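Local coordinates for protein ORF14 (Streptomyces clavuligerus, PDB 2WPX) that binds acetyl-CoA and, as a tandem GNAT protein of the clavulanic acid biosynthesis pathway, probably acts as an acyltransferase, at residues A[181-186]-A[191-196]; A[250-255]-A[286-291]; A[108-113]-A[119-124]; A[22-27]-A[48-53]; A[163-168]-A[321-326]. One frame throughout, in Å; residues are numbered along the deposited sequence.

Contact 1. Residues A[181-186]-A[191-196]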
# COMPACT_ATOMS: atom_id res chain seq x y z
N SER A 181 24.05 14.58 8.70
CA SER A 181 23.63 14.01 9.98
C SER A 181 22.28 13.34 9.92
O SER A 181 21.40 13.73 9.16
CB SER A 181 23.68 15.03 11.10
OG SER A 181 23.12 16.20 10.62
N LEU A 182 22.13 12.31 10.74
CA LEU A 182 20.89 11.54 10.81
C LEU A 182 19.91 12.24 11.70
O LEU A 182 20.28 12.65 12.79
CB LEU A 182 21.22 10.21 11.43
CG LEU A 182 21.89 9.40 10.35
CD1 LEU A 182 21.93 7.97 10.83
CD2 LEU A 182 21.06 9.46 9.06
N VAL A 183 18.67 12.38 11.26
CA VAL A 183 17.55 12.77 12.16
C VAL A 183 16.41 11.70 12.13
O VAL A 183 16.23 10.98 11.11
CB VAL A 183 17.00 14.19 11.79
CG1 VAL A 183 16.27 14.16 10.43
CG2 VAL A 183 16.07 14.77 12.87
N THR A 184 15.64 11.60 13.21
CA THR A 184 14.52 10.64 13.31
C THR A 184 13.30 11.35 13.84
O THR A 184 13.41 12.31 14.62
CB THR A 184 14.81 9.45 14.29
OG1 THR A 184 15.00 9.95 15.63
CG2 THR A 184 16.04 8.67 13.85
N TRP A 185 12.13 10.88 13.45
CA TRP A 185 10.87 11.35 14.03
C TRP A 185 9.75 10.30 13.85
O TRP A 185 9.85 9.44 12.95
CB TRP A 185 10.48 12.68 13.40
CG TRP A 185 10.12 12.62 11.97
CD1 TRP A 185 8.93 12.25 11.45
CD2 TRP A 185 10.95 12.97 10.85
NE1 TRP A 185 8.93 12.38 10.09
CE2 TRP A 185 10.16 12.81 9.69
CE3 TRP A 185 12.27 13.41 10.72
CZ2 TRP A 185 10.65 13.06 8.42
CZ3 TRP A 185 12.75 13.66 9.46
CH2 TRP A 185 11.94 13.48 8.32
N GLY A 186 8.72 10.39 14.69
CA GLY A 186 7.66 9.39 14.80
C GLY A 186 6.58 9.60 13.76
O GLY A 186 6.88 9.85 12.56
N ASP A 191 7.25 20.23 11.44
CA ASP A 191 7.14 21.31 10.46
C ASP A 191 8.46 21.52 9.67
O ASP A 191 8.42 21.73 8.47
CB ASP A 191 6.78 22.63 11.16
CG ASP A 191 5.41 22.58 11.86
OD1 ASP A 191 4.82 21.47 12.01
OD2 ASP A 191 4.92 23.65 12.29
N GLU A 192 9.58 21.48 10.37
CA GLU A 192 10.88 21.70 9.79
C GLU A 192 11.15 20.86 8.55
O GLU A 192 11.83 21.34 7.62
CB GLU A 192 11.91 21.38 10.87
CG GLU A 192 13.32 21.61 10.49
CD GLU A 192 14.25 21.53 11.69
OE1 GLU A 192 15.45 21.86 11.56
OE2 GLU A 192 13.80 21.12 12.78
N TYR A 193 10.65 19.61 8.55
CA TYR A 193 10.97 18.66 7.48
C TYR A 193 9.88 18.35 6.49
O TYR A 193 10.11 17.57 5.58
CB TYR A 193 11.49 17.33 7.99
CG TYR A 193 12.66 17.48 8.88
CD1 TYR A 193 12.56 17.16 10.21
CD2 TYR A 193 13.83 17.99 8.42
CE1 TYR A 193 13.62 17.31 11.06
CE2 TYR A 193 14.88 18.16 9.28
CZ TYR A 193 14.76 17.81 10.59
OH TYR A 193 15.80 17.93 11.45
N ALA A 194 8.74 19.00 6.66
CA ALA A 194 7.59 18.76 5.84
C ALA A 194 7.80 19.24 4.43
O ALA A 194 7.66 18.46 3.45
CB ALA A 194 6.31 19.46 6.49
N VAL A 195 8.13 20.53 4.27
CA VAL A 195 8.36 21.01 2.90
C VAL A 195 9.59 20.31 2.23
O VAL A 195 9.52 19.94 1.07
CB VAL A 195 8.39 22.55 2.78
CG1 VAL A 195 8.83 23.00 1.40
CG2 VAL A 195 7.00 23.11 3.08
N PRO A 196 10.69 20.10 2.98
CA PRO A 196 11.84 19.40 2.42
C PRO A 196 11.49 17.96 1.97
O PRO A 196 12.00 17.51 0.95
CB PRO A 196 12.84 19.40 3.58
CG PRO A 196 12.53 20.74 4.31
CD PRO A 196 11.03 20.89 4.18
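An aromatic and aliphatic contact joins the edge strand 180-185 to helix 191-199, only a short turn later in the chain: V183 and W185, alternate residues of the strand, both point at Y193. The six-membered ring of W185 and the Y193 ring are almost parallel, with planes at 8°, but are so offset, with centroids 5.0 Å from each other, that little of one ring lies over the other. The nearest approach is oblique, W185 CZ3 to Y193 CD1 at 3.6 Å. Beyond the indole, V183 takes up the phenol end of the same ring. Its chi1 of 69° sets CG1 between the backbone N and the carbonyl carbon and leaves CG2 anti to N, which brings both methyls to Y193, CG2 at 3.5 Å from Y193 OH and CG1 at 4.0 Å from Y193 CZ. Strand followed by helix is consistent with the opening β1-α1 of the second GNAT fold. This helix packs on the strand face bearing V183 and W185, whereas L182 and T184 lie on the other face and meet helix 280-295. V183 CG1 also sits in plane at the edge of the W185 ring. The indole stacks on H237 of the neighbouring strand and touches P190 and Y251, while Y193 reaches V241.

Contact 2. Residues A[250-255]-A[286-291]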
# COMPACT_ATOMS: atom_id res chain seq x y z
N GLY A 250 17.85 12.99 2.18
CA GLY A 250 17.20 11.70 2.10
C GLY A 250 16.29 11.40 3.27
O GLY A 250 16.43 11.98 4.38
N TYR A 251 15.37 10.47 3.03
CA TYR A 251 14.62 9.95 4.12
C TYR A 251 13.85 8.68 3.79
O TYR A 251 13.80 8.24 2.65
CB TYR A 251 13.71 11.03 4.66
CG TYR A 251 12.32 10.90 4.23
CD1 TYR A 251 11.98 10.90 2.91
CD2 TYR A 251 11.31 10.81 5.17
CE1 TYR A 251 10.66 10.76 2.52
CE2 TYR A 251 10.02 10.70 4.80
CZ TYR A 251 9.70 10.66 3.48
OH TYR A 251 8.38 10.54 3.14
N THR A 252 13.24 8.11 4.80
CA THR A 252 12.67 6.81 4.70
C THR A 252 11.67 6.62 5.84
O THR A 252 11.71 7.36 6.82
CB THR A 252 13.79 5.73 4.75
OG1 THR A 252 13.22 4.46 4.47
CG2 THR A 252 14.43 5.68 6.11
N SER A 253 10.78 5.65 5.73
CA SER A 253 9.77 5.39 6.77
C SER A 253 9.34 3.92 6.85
O SER A 253 9.32 3.22 5.83
CB SER A 253 8.51 6.21 6.48
OG SER A 253 8.13 5.92 5.15
N VAL A 254 8.99 3.51 8.07
CA VAL A 254 8.22 2.32 8.36
C VAL A 254 6.83 2.71 8.98
O VAL A 254 6.68 3.68 9.78
CB VAL A 254 8.99 1.33 9.28
CG1 VAL A 254 8.15 0.13 9.64
CG2 VAL A 254 10.26 0.81 8.56
N SER A 255 5.82 1.92 8.62
CA SER A 255 4.48 2.11 9.07
C SER A 255 4.16 0.83 9.85
O SER A 255 4.55 -0.26 9.45
CB SER A 255 3.60 2.27 7.80
OG SER A 255 2.25 2.32 8.11
N LEU A 286 18.82 1.04 7.26
CA LEU A 286 19.36 0.34 8.41
C LEU A 286 19.19 1.16 9.66
O LEU A 286 18.81 0.60 10.69
CB LEU A 286 20.82 -0.01 8.21
CG LEU A 286 21.00 -1.22 7.31
CD1 LEU A 286 22.46 -1.25 6.98
CD2 LEU A 286 20.60 -2.51 8.03
N ALA A 287 19.43 2.47 9.59
CA ALA A 287 19.20 3.29 10.78
C ALA A 287 17.71 3.30 11.13
O ALA A 287 17.36 3.20 12.30
CB ALA A 287 19.72 4.79 10.56
N ASN A 288 16.83 3.45 10.14
CA ASN A 288 15.38 3.42 10.43
C ASN A 288 14.89 2.07 10.96
O ASN A 288 14.00 2.02 11.80
CB ASN A 288 14.53 3.81 9.22
CG ASN A 288 13.23 4.53 9.61
OD1 ASN A 288 12.17 4.30 9.00
ND2 ASN A 288 13.29 5.40 10.64
N LEU A 289 15.44 0.97 10.45
CA LEU A 289 15.05 -0.33 10.97
C LEU A 289 15.47 -0.44 12.43
O LEU A 289 14.73 -0.90 13.28
CB LEU A 289 15.63 -1.47 10.13
CG LEU A 289 15.20 -2.90 10.55
CD1 LEU A 289 13.75 -3.09 10.33
CD2 LEU A 289 15.98 -4.02 9.83
N GLU A 290 16.65 0.02 12.75
CA GLU A 290 17.09 -0.13 14.10
C GLU A 290 16.16 0.66 15.02
O GLU A 290 15.90 0.26 16.17
CB GLU A 290 18.51 0.37 14.23
CG GLU A 290 19.10 0.17 15.60
CD GLU A 290 20.43 0.92 15.72
OE1 GLU A 290 20.52 2.11 15.40
OE2 GLU A 290 21.41 0.29 16.10
N TYR A 291 15.73 1.81 14.51
CA TYR A 291 14.90 2.72 15.23
C TYR A 291 13.50 2.05 15.46
O TYR A 291 13.00 2.03 16.57
CB TYR A 291 14.85 4.04 14.47
CG TYR A 291 13.85 5.03 14.99
CD1 TYR A 291 13.62 5.18 16.35
CD2 TYR A 291 13.10 5.80 14.13
CE1 TYR A 291 12.68 6.12 16.82
CE2 TYR A 291 12.20 6.71 14.58
CZ TYR A 291 11.99 6.87 15.91
OH TYR A 291 11.06 7.79 16.31
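T252 turns its hydroxyl anti to the backbone N (chi1 -173°), which swings CG2 between N and the carbonyl carbon and aims that methyl at N288. V254, two residues on and on the same face of the strand, flanks the same asparagine with its CG2. N288 itself has chi1 -148°, well away from a staggered value, and its side chain lies between those of T252 and V254, running past both in the reverse sense. The firm touch is between carbons: T252 CG2 stands 3.6 Å from N288 CB and 3.9 Å from N288 CG. Beyond them the amide reaches the backbone around S253 and V254. Strand 250-255 and helix 286-291 have axes 8.5 Å apart, the α/β packing of the second GNAT fold, in which helix 280-295 follows strand 263-271 and packs on the sheet, inclined here at 32° to the strand. L284 and V292 of that helix extend the interface to T252 and V254. T252 OG1 is hydrogen-bonded to T269 OG1 on the neighbouring strand, so the hydroxyl serves the sheet and the methyl serves the helix. Helix and strand thus meet by methyl-to-CB packing at T252, while N288 brings a buried polar amide up beside the strand backbone, with the aliphatic side chains of L284 and V292 before and after it along the helix.

Contact 3. Residues A[108-113]-A[119-124]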
# COMPACT_ATOMS: atom_id res chain seq x y z
N HIS A 108 -21.22 -4.32 -10.90
CA HIS A 108 -21.61 -3.27 -9.98
C HIS A 108 -20.51 -2.18 -9.97
O HIS A 108 -20.80 -0.98 -10.07
CB HIS A 108 -21.90 -3.88 -8.59
CG HIS A 108 -22.47 -2.92 -7.59
ND1 HIS A 108 -21.82 -2.62 -6.41
CD2 HIS A 108 -23.62 -2.20 -7.58
CE1 HIS A 108 -22.52 -1.74 -5.73
NE2 HIS A 108 -23.61 -1.46 -6.42
N ALA A 109 -19.25 -2.59 -9.90
CA ALA A 109 -18.08 -1.65 -10.08
C ALA A 109 -18.18 -0.71 -11.29
O ALA A 109 -18.14 0.49 -11.13
CB ALA A 109 -16.72 -2.42 -10.11
N ARG A 110 -18.35 -1.24 -12.49
CA ARG A 110 -18.56 -0.41 -13.68
C ARG A 110 -19.74 0.54 -13.60
O ARG A 110 -19.64 1.70 -14.07
CB ARG A 110 -18.60 -1.28 -14.94
CG ARG A 110 -17.27 -2.01 -15.03
CD ARG A 110 -17.20 -3.00 -16.13
NE ARG A 110 -17.53 -2.41 -17.40
CZ ARG A 110 -18.73 -2.55 -17.96
NH1 ARG A 110 -19.64 -3.25 -17.31
NH2 ARG A 110 -19.00 -2.01 -19.14
N GLU A 111 -20.83 0.07 -13.00
CA GLU A 111 -21.98 0.93 -12.71
C GLU A 111 -21.65 2.11 -11.71
O GLU A 111 -22.06 3.26 -11.95
CB GLU A 111 -23.10 0.07 -12.14
CG GLU A 111 -24.42 0.76 -11.99
CD GLU A 111 -25.56 -0.26 -11.91
OE1 GLU A 111 -25.71 -0.91 -10.84
OE2 GLU A 111 -26.31 -0.39 -12.92
N LEU A 112 -20.90 1.81 -10.64
CA LEU A 112 -20.51 2.84 -9.64
C LEU A 112 -19.54 3.84 -10.29
O LEU A 112 -19.70 5.05 -10.14
CB LEU A 112 -19.86 2.22 -8.41
CG LEU A 112 -20.80 1.42 -7.49
CD1 LEU A 112 -19.95 0.81 -6.33
CD2 LEU A 112 -22.05 2.27 -6.96
N ALA A 113 -18.61 3.34 -11.09
CA ALA A 113 -17.69 4.23 -11.81
C ALA A 113 -18.45 5.18 -12.71
O ALA A 113 -18.12 6.36 -12.79
CB ALA A 113 -16.68 3.46 -12.61
N THR A 119 -14.53 7.21 -16.43
CA THR A 119 -14.40 6.50 -17.67
C THR A 119 -13.67 5.15 -17.49
O THR A 119 -13.87 4.20 -18.29
CB THR A 119 -13.55 7.34 -18.66
OG1 THR A 119 -14.20 8.59 -18.87
CG2 THR A 119 -13.40 6.62 -20.00
N THR A 120 -12.82 5.06 -16.47
CA THR A 120 -11.83 3.98 -16.39
C THR A 120 -11.80 3.35 -14.97
O THR A 120 -11.89 4.04 -13.94
CB THR A 120 -10.41 4.46 -16.77
OG1 THR A 120 -10.35 4.82 -18.15
CG2 THR A 120 -9.40 3.36 -16.58
N LEU A 121 -11.71 2.02 -14.94
CA LEU A 121 -11.61 1.30 -13.70
C LEU A 121 -10.18 0.74 -13.66
O LEU A 121 -9.68 0.26 -14.67
CB LEU A 121 -12.61 0.19 -13.75
CG LEU A 121 -13.55 -0.12 -12.61
CD1 LEU A 121 -13.87 1.04 -11.65
CD2 LEU A 121 -14.79 -0.72 -13.25
N THR A 122 -9.48 0.90 -12.54
CA THR A 122 -8.10 0.39 -12.46
C THR A 122 -7.94 -0.47 -11.25
O THR A 122 -8.69 -0.36 -10.26
CB THR A 122 -6.97 1.49 -12.46
OG1 THR A 122 -6.96 2.17 -11.20
CG2 THR A 122 -7.13 2.52 -13.59
N ALA A 123 -6.93 -1.31 -11.31
CA ALA A 123 -6.81 -2.39 -10.39
C ALA A 123 -5.38 -2.86 -10.26
O ALA A 123 -4.63 -2.87 -11.24
CB ALA A 123 -7.73 -3.57 -10.87
N THR A 124 -5.00 -3.24 -9.06
CA THR A 124 -3.77 -3.94 -8.81
C THR A 124 -4.02 -5.46 -8.62
O THR A 124 -4.80 -5.89 -7.77
CB THR A 124 -3.07 -3.39 -7.61
OG1 THR A 124 -2.93 -1.98 -7.77
CG2 THR A 124 -1.70 -3.98 -7.52
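L121 is the residue through which strand 120-124 meets A109, R110 and A113 of helix 108-113. The two elements are the last parts of the beta-alpha-beta crossover 84-92, 101-115, 120-127 of the first GNAT fold, and here their directions differ by 127° at an axis separation of 8.8 Å. The second segment starts at T119, whose backbone bonds to P83 and A335 fasten the strand's beginning between two neighbours. T120 turns its side chain away from the helix and onto T332. L121 then points at the helix. Its torsions are far from staggered (chi1 -133°, chi2 24°), which leaves the exact placing of its methyls doubtful; as modelled they spread over successive turns, CD1 at 3.8 Å from A113 CB and CD2 at 4.1 Å from A109 CB, with CD2 also crowding R110 CG. The small alanines let the strand come close, with the A113 and L121 CA atoms 7.0 Å apart. R110 crosses L121 at about a right angle and carries its charged end past it, where NE is hydrogen-bonded to E334 O. Further along, T122 touches T84 and R86. A123, two residues after the leucine that backs onto the helix, touches the bound acetyl-CoA, from which the L121 side chain itself stays about 8 Å away at the nearest atoms.

Contact 4. Residues A[22-27]-A[48-53]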
# COMPACT_ATOMS: atom_id res chain seq x y z
N GLY A 22 -18.76 -6.16 11.06
CA GLY A 22 -18.29 -7.42 11.64
C GLY A 22 -18.16 -8.56 10.64
O GLY A 22 -17.12 -9.25 10.60
N GLN A 23 -19.20 -8.77 9.85
CA GLN A 23 -19.15 -9.71 8.72
C GLN A 23 -18.10 -9.42 7.69
O GLN A 23 -17.48 -10.32 7.18
CB GLN A 23 -20.54 -9.86 8.03
CG GLN A 23 -21.32 -10.99 8.76
CD GLN A 23 -22.75 -11.13 8.32
OE1 GLN A 23 -23.01 -11.39 7.14
NE2 GLN A 23 -23.69 -10.99 9.26
N TRP A 24 -17.93 -8.18 7.33
CA TRP A 24 -16.88 -7.80 6.39
C TRP A 24 -15.47 -8.11 6.95
O TRP A 24 -14.58 -8.67 6.25
CB TRP A 24 -17.04 -6.31 6.11
CG TRP A 24 -16.05 -5.75 5.29
CD1 TRP A 24 -15.82 -6.03 4.00
CD2 TRP A 24 -15.13 -4.70 5.66
NE1 TRP A 24 -14.78 -5.25 3.53
CE2 TRP A 24 -14.37 -4.40 4.52
CE3 TRP A 24 -14.87 -4.01 6.84
CZ2 TRP A 24 -13.35 -3.43 4.53
CZ3 TRP A 24 -13.89 -3.03 6.84
CH2 TRP A 24 -13.11 -2.77 5.69
N LEU A 25 -15.28 -7.78 8.23
CA LEU A 25 -14.02 -8.05 8.93
C LEU A 25 -13.76 -9.56 8.86
O LEU A 25 -12.64 -9.99 8.46
CB LEU A 25 -14.08 -7.54 10.39
CG LEU A 25 -14.14 -6.02 10.61
CD1 LEU A 25 -14.14 -5.67 12.08
CD2 LEU A 25 -12.90 -5.40 9.94
N ASP A 26 -14.78 -10.37 9.19
CA ASP A 26 -14.71 -11.81 9.08
C ASP A 26 -14.46 -12.36 7.68
O ASP A 26 -13.71 -13.30 7.48
CB ASP A 26 -15.98 -12.41 9.63
CG ASP A 26 -16.09 -12.20 11.11
OD1 ASP A 26 -17.20 -12.34 11.68
OD2 ASP A 26 -15.04 -11.86 11.70
N LEU A 27 -15.16 -11.84 6.69
CA LEU A 27 -14.89 -12.23 5.34
C LEU A 27 -13.40 -12.05 5.04
O LEU A 27 -12.78 -12.90 4.38
CB LEU A 27 -15.68 -11.34 4.40
CG LEU A 27 -15.39 -11.45 2.90
CD1 LEU A 27 -15.97 -12.77 2.46
CD2 LEU A 27 -16.00 -10.27 2.12
N GLY A 48 -11.06 1.79 10.44
CA GLY A 48 -10.71 3.17 10.25
C GLY A 48 -10.61 3.45 8.77
O GLY A 48 -10.80 4.60 8.37
N SER A 49 -10.31 2.43 7.95
CA SER A 49 -10.24 2.67 6.51
C SER A 49 -11.61 3.02 5.89
O SER A 49 -11.69 3.49 4.73
CB SER A 49 -9.63 1.50 5.74
OG SER A 49 -10.59 0.47 5.53
N LEU A 50 -12.69 2.85 6.65
CA LEU A 50 -14.01 3.23 6.17
C LEU A 50 -14.32 4.67 6.53
O LEU A 50 -15.17 5.30 5.89
CB LEU A 50 -15.11 2.34 6.79
CG LEU A 50 -15.07 0.84 6.54
CD1 LEU A 50 -16.07 0.15 7.50
CD2 LEU A 50 -15.37 0.53 5.06
N ARG A 51 -13.65 5.18 7.57
CA ARG A 51 -14.00 6.47 8.14
C ARG A 51 -13.08 7.60 7.64
O ARG A 51 -13.48 8.77 7.54
CB ARG A 51 -13.95 6.35 9.67
CG ARG A 51 -14.88 5.24 10.26
CD ARG A 51 -15.31 5.55 11.74
NE ARG A 51 -14.18 5.35 12.63
CZ ARG A 51 -13.96 6.00 13.77
NH1 ARG A 51 -14.78 6.96 14.22
NH2 ARG A 51 -12.88 5.69 14.47
N PHE A 52 -11.86 7.19 7.31
CA PHE A 52 -10.75 8.11 7.06
C PHE A 52 -10.09 7.77 5.75
O PHE A 52 -9.31 6.84 5.68
CB PHE A 52 -9.73 8.02 8.17
CG PHE A 52 -10.31 8.19 9.52
CD1 PHE A 52 -10.44 7.11 10.37
CD2 PHE A 52 -10.71 9.44 9.96
CE1 PHE A 52 -10.98 7.30 11.68
CE2 PHE A 52 -11.24 9.62 11.22
CZ PHE A 52 -11.38 8.54 12.08
N ALA A 53 -10.42 8.54 4.73
CA ALA A 53 -9.94 8.24 3.43
C ALA A 53 -8.70 9.08 3.19
O ALA A 53 -8.43 10.08 3.90
CB ALA A 53 -11.03 8.52 2.36
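S49 OG, which meets the W24 indole at its edge, is gripped by two partners, hydrogen-bonding with M46 O one turn back in its own helix and with R75 NH1 of strand 69-79. The contact joins helix 18-33 to helix 43-51, consistent with the α1 and α2 helices of the first GNAT fold, both lying against the sheet. With OG set between the backbone N and the carbonyl carbon (chi1 80°), S49 holds its hydroxyl near the ring plane, 4.1 Å from W24 CH2, a van der Waals approach. The backbones stay well apart, 11.4 Å between the W24 and L50 CA atoms, and the indole and the leucine side chain together bridge that distance. W24 has CG anti to the backbone N (chi1 175°), which throws the ring away from its own helix and toward the other. L50 comes to meet it from the far side, and the two side chains slide past each other. R75 touches both W24 and L50, so the arginine that bonds the serine also flanks the apolar pair; A73 and V63 of the sheet lie against the indole too. Next to S49, G48 O accepts from both R51 N and F52 N. The benzo end of the indole is shared by the branches of the leucine: L50 CD1 lies 3.9 Å from W24 CZ3, while L50 CD2 lies 4.0 Å from W24 CH2.

Contact 5. Residues A[163-168]-A[321-326]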
# COMPACT_ATOMS: atom_id res chain seq x y z
N LEU A 163 13.49 -11.29 9.49
CA LEU A 163 14.58 -11.14 10.41
C LEU A 163 15.01 -12.44 11.11
O LEU A 163 16.11 -12.49 11.62
CB LEU A 163 14.24 -10.07 11.44
CG LEU A 163 14.46 -8.61 11.06
CD1 LEU A 163 14.04 -8.37 9.66
CD2 LEU A 163 13.61 -7.77 12.02
N ASP A 164 14.15 -13.46 11.17
CA ASP A 164 14.57 -14.77 11.69
C ASP A 164 15.38 -15.55 10.67
O ASP A 164 15.95 -16.59 10.99
CB ASP A 164 13.38 -15.66 12.06
CG ASP A 164 12.73 -15.27 13.36
OD1 ASP A 164 11.52 -15.62 13.51
OD2 ASP A 164 13.38 -14.60 14.20
N ARG A 165 15.38 -15.10 9.43
CA ARG A 165 16.17 -15.76 8.40
C ARG A 165 17.45 -14.96 8.15
O ARG A 165 18.48 -15.51 7.87
CB ARG A 165 15.36 -15.87 7.13
CG ARG A 165 16.03 -16.63 6.04
CD ARG A 165 15.89 -15.89 4.72
NE ARG A 165 14.63 -16.16 4.00
CZ ARG A 165 14.47 -17.15 3.13
NH1 ARG A 165 15.47 -18.00 2.87
NH2 ARG A 165 13.30 -17.32 2.51
N HIS A 166 17.38 -13.64 8.24
CA HIS A 166 18.57 -12.84 7.91
C HIS A 166 18.55 -11.58 8.75
O HIS A 166 17.57 -10.87 8.76
CB HIS A 166 18.63 -12.48 6.43
CG HIS A 166 19.70 -11.47 6.11
ND1 HIS A 166 21.04 -11.72 6.29
CD2 HIS A 166 19.62 -10.18 5.68
CE1 HIS A 166 21.74 -10.65 5.97
NE2 HIS A 166 20.90 -9.70 5.59
N ASP A 167 19.62 -11.30 9.47
CA ASP A 167 19.63 -10.07 10.27
C ASP A 167 20.42 -8.92 9.62
O ASP A 167 21.62 -8.92 9.68
CB ASP A 167 20.17 -10.37 11.67
CG ASP A 167 20.33 -9.13 12.52
OD1 ASP A 167 21.04 -9.27 13.53
OD2 ASP A 167 19.82 -8.02 12.16
N PRO A 168 19.74 -7.96 8.98
CA PRO A 168 20.59 -6.97 8.30
C PRO A 168 21.39 -6.10 9.28
O PRO A 168 22.27 -5.33 8.88
CB PRO A 168 19.60 -6.11 7.54
CG PRO A 168 18.33 -6.26 8.26
CD PRO A 168 18.32 -7.61 8.92
N GLY A 321 18.67 -8.19 2.61
CA GLY A 321 17.96 -9.43 2.92
C GLY A 321 16.51 -9.47 2.38
O GLY A 321 15.82 -10.49 2.52
N PHE A 322 16.05 -8.37 1.78
CA PHE A 322 14.71 -8.40 1.21
C PHE A 322 14.67 -9.42 0.03
O PHE A 322 15.59 -9.45 -0.77
CB PHE A 322 14.23 -7.00 0.77
CG PHE A 322 13.63 -6.16 1.88
CD1 PHE A 322 14.40 -5.23 2.58
CD2 PHE A 322 12.28 -6.29 2.20
CE1 PHE A 322 13.86 -4.45 3.55
CE2 PHE A 322 11.70 -5.50 3.19
CZ PHE A 322 12.48 -4.59 3.89
N GLU A 323 13.62 -10.25 -0.03
CA GLU A 323 13.47 -11.23 -1.11
C GLU A 323 12.16 -11.00 -1.85
O GLU A 323 11.09 -10.88 -1.24
CB GLU A 323 13.58 -12.67 -0.61
CG GLU A 323 14.90 -12.96 0.06
CD GLU A 323 15.00 -14.38 0.66
OE1 GLU A 323 14.15 -14.77 1.48
OE2 GLU A 323 15.96 -15.10 0.32
N PRO A 324 12.24 -10.88 -3.17
CA PRO A 324 11.05 -10.70 -4.00
C PRO A 324 10.15 -11.92 -3.86
O PRO A 324 10.59 -13.04 -4.03
CB PRO A 324 11.61 -10.57 -5.42
CG PRO A 324 13.06 -10.20 -5.22
CD PRO A 324 13.49 -10.89 -3.96
N TYR A 325 8.89 -11.69 -3.53
CA TYR A 325 7.96 -12.76 -3.31
C TYR A 325 6.83 -12.84 -4.37
O TYR A 325 6.60 -13.91 -4.91
CB TYR A 325 7.35 -12.62 -1.94
CG TYR A 325 6.71 -13.89 -1.53
CD1 TYR A 325 7.48 -14.92 -0.97
CD2 TYR A 325 5.35 -14.09 -1.69
CE1 TYR A 325 6.91 -16.11 -0.59
CE2 TYR A 325 4.76 -15.27 -1.29
CZ TYR A 325 5.55 -16.28 -0.75
OH TYR A 325 4.96 -17.48 -0.35
N ASP A 326 6.13 -11.74 -4.64
CA ASP A 326 5.11 -11.72 -5.68
C ASP A 326 5.09 -10.37 -6.42
O ASP A 326 5.84 -9.44 -6.06
CB ASP A 326 3.75 -12.09 -5.10
CG ASP A 326 3.37 -11.20 -3.95
OD1 ASP A 326 2.62 -11.64 -3.05
OD2 ASP A 326 3.85 -10.05 -3.92
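The R165 guanidinium carries the E323 carboxylate over one face: E323 CD stands 3.6 Å above its plane, over the centre, and the two flat groups are turned 80° against each other. E323 OE1 is thereby brought to 2.9 Å from R165 NH2. The pair is a salt bridge made across the guanidinium face, without the straight N-H bonds of a side-by-side arrangement, and its attraction is probably mainly electrostatic. The H166 ring has P168 N of its own loop 3.8 Å over one face toward the rim, while G321 CA approaches the ring obliquely, 3.3 Å from H166 CD2. R165 extends from its backbone with chi1 -175° and then bends twice on its way to E323, which comes from the opposite direction on an extended chain. G321, with phi 102°, is the Schellman residue that ends the helix before it, and its bare CA lets the imidazole sit close to the backbone. The turn leads into strand 323-334, which pairs antiparallel with strand 149-162 through E323 with W160, and a classic beta bulge follows where Y325 and D326 both face H158. The other segment is the loop leaving strand 149-162, probably the start of the connection between the two GNAT folds, and the contact joins this loop to the G321-E323 turn. Past H166, the same loop rests P168 on L286 and L289 of helix 280-295.

From the N terminus, contact 4 closes first, tying together the two helices that follow strand 9-12, and contact 3 comes next, closing the short turn from helix 101-115 into strand 120-127. Contact 5 then opens at 163-168 and does not close until 321-326, so its loop spans much of the second fold. Contacts 1 and 2 both form within that span, one after the other, and none of the loops cross: contact 1 ties strand 180-185 to helix 191-199, contact 2 strand 247-256 to helix 280-295. They touch where T184 and W185 meet Y291, and contact 2 also touches contact 5. Contact 3 lies on the far side of the chain's centre, its strand 120-127 neighbouring strand 323-334 of contact 5.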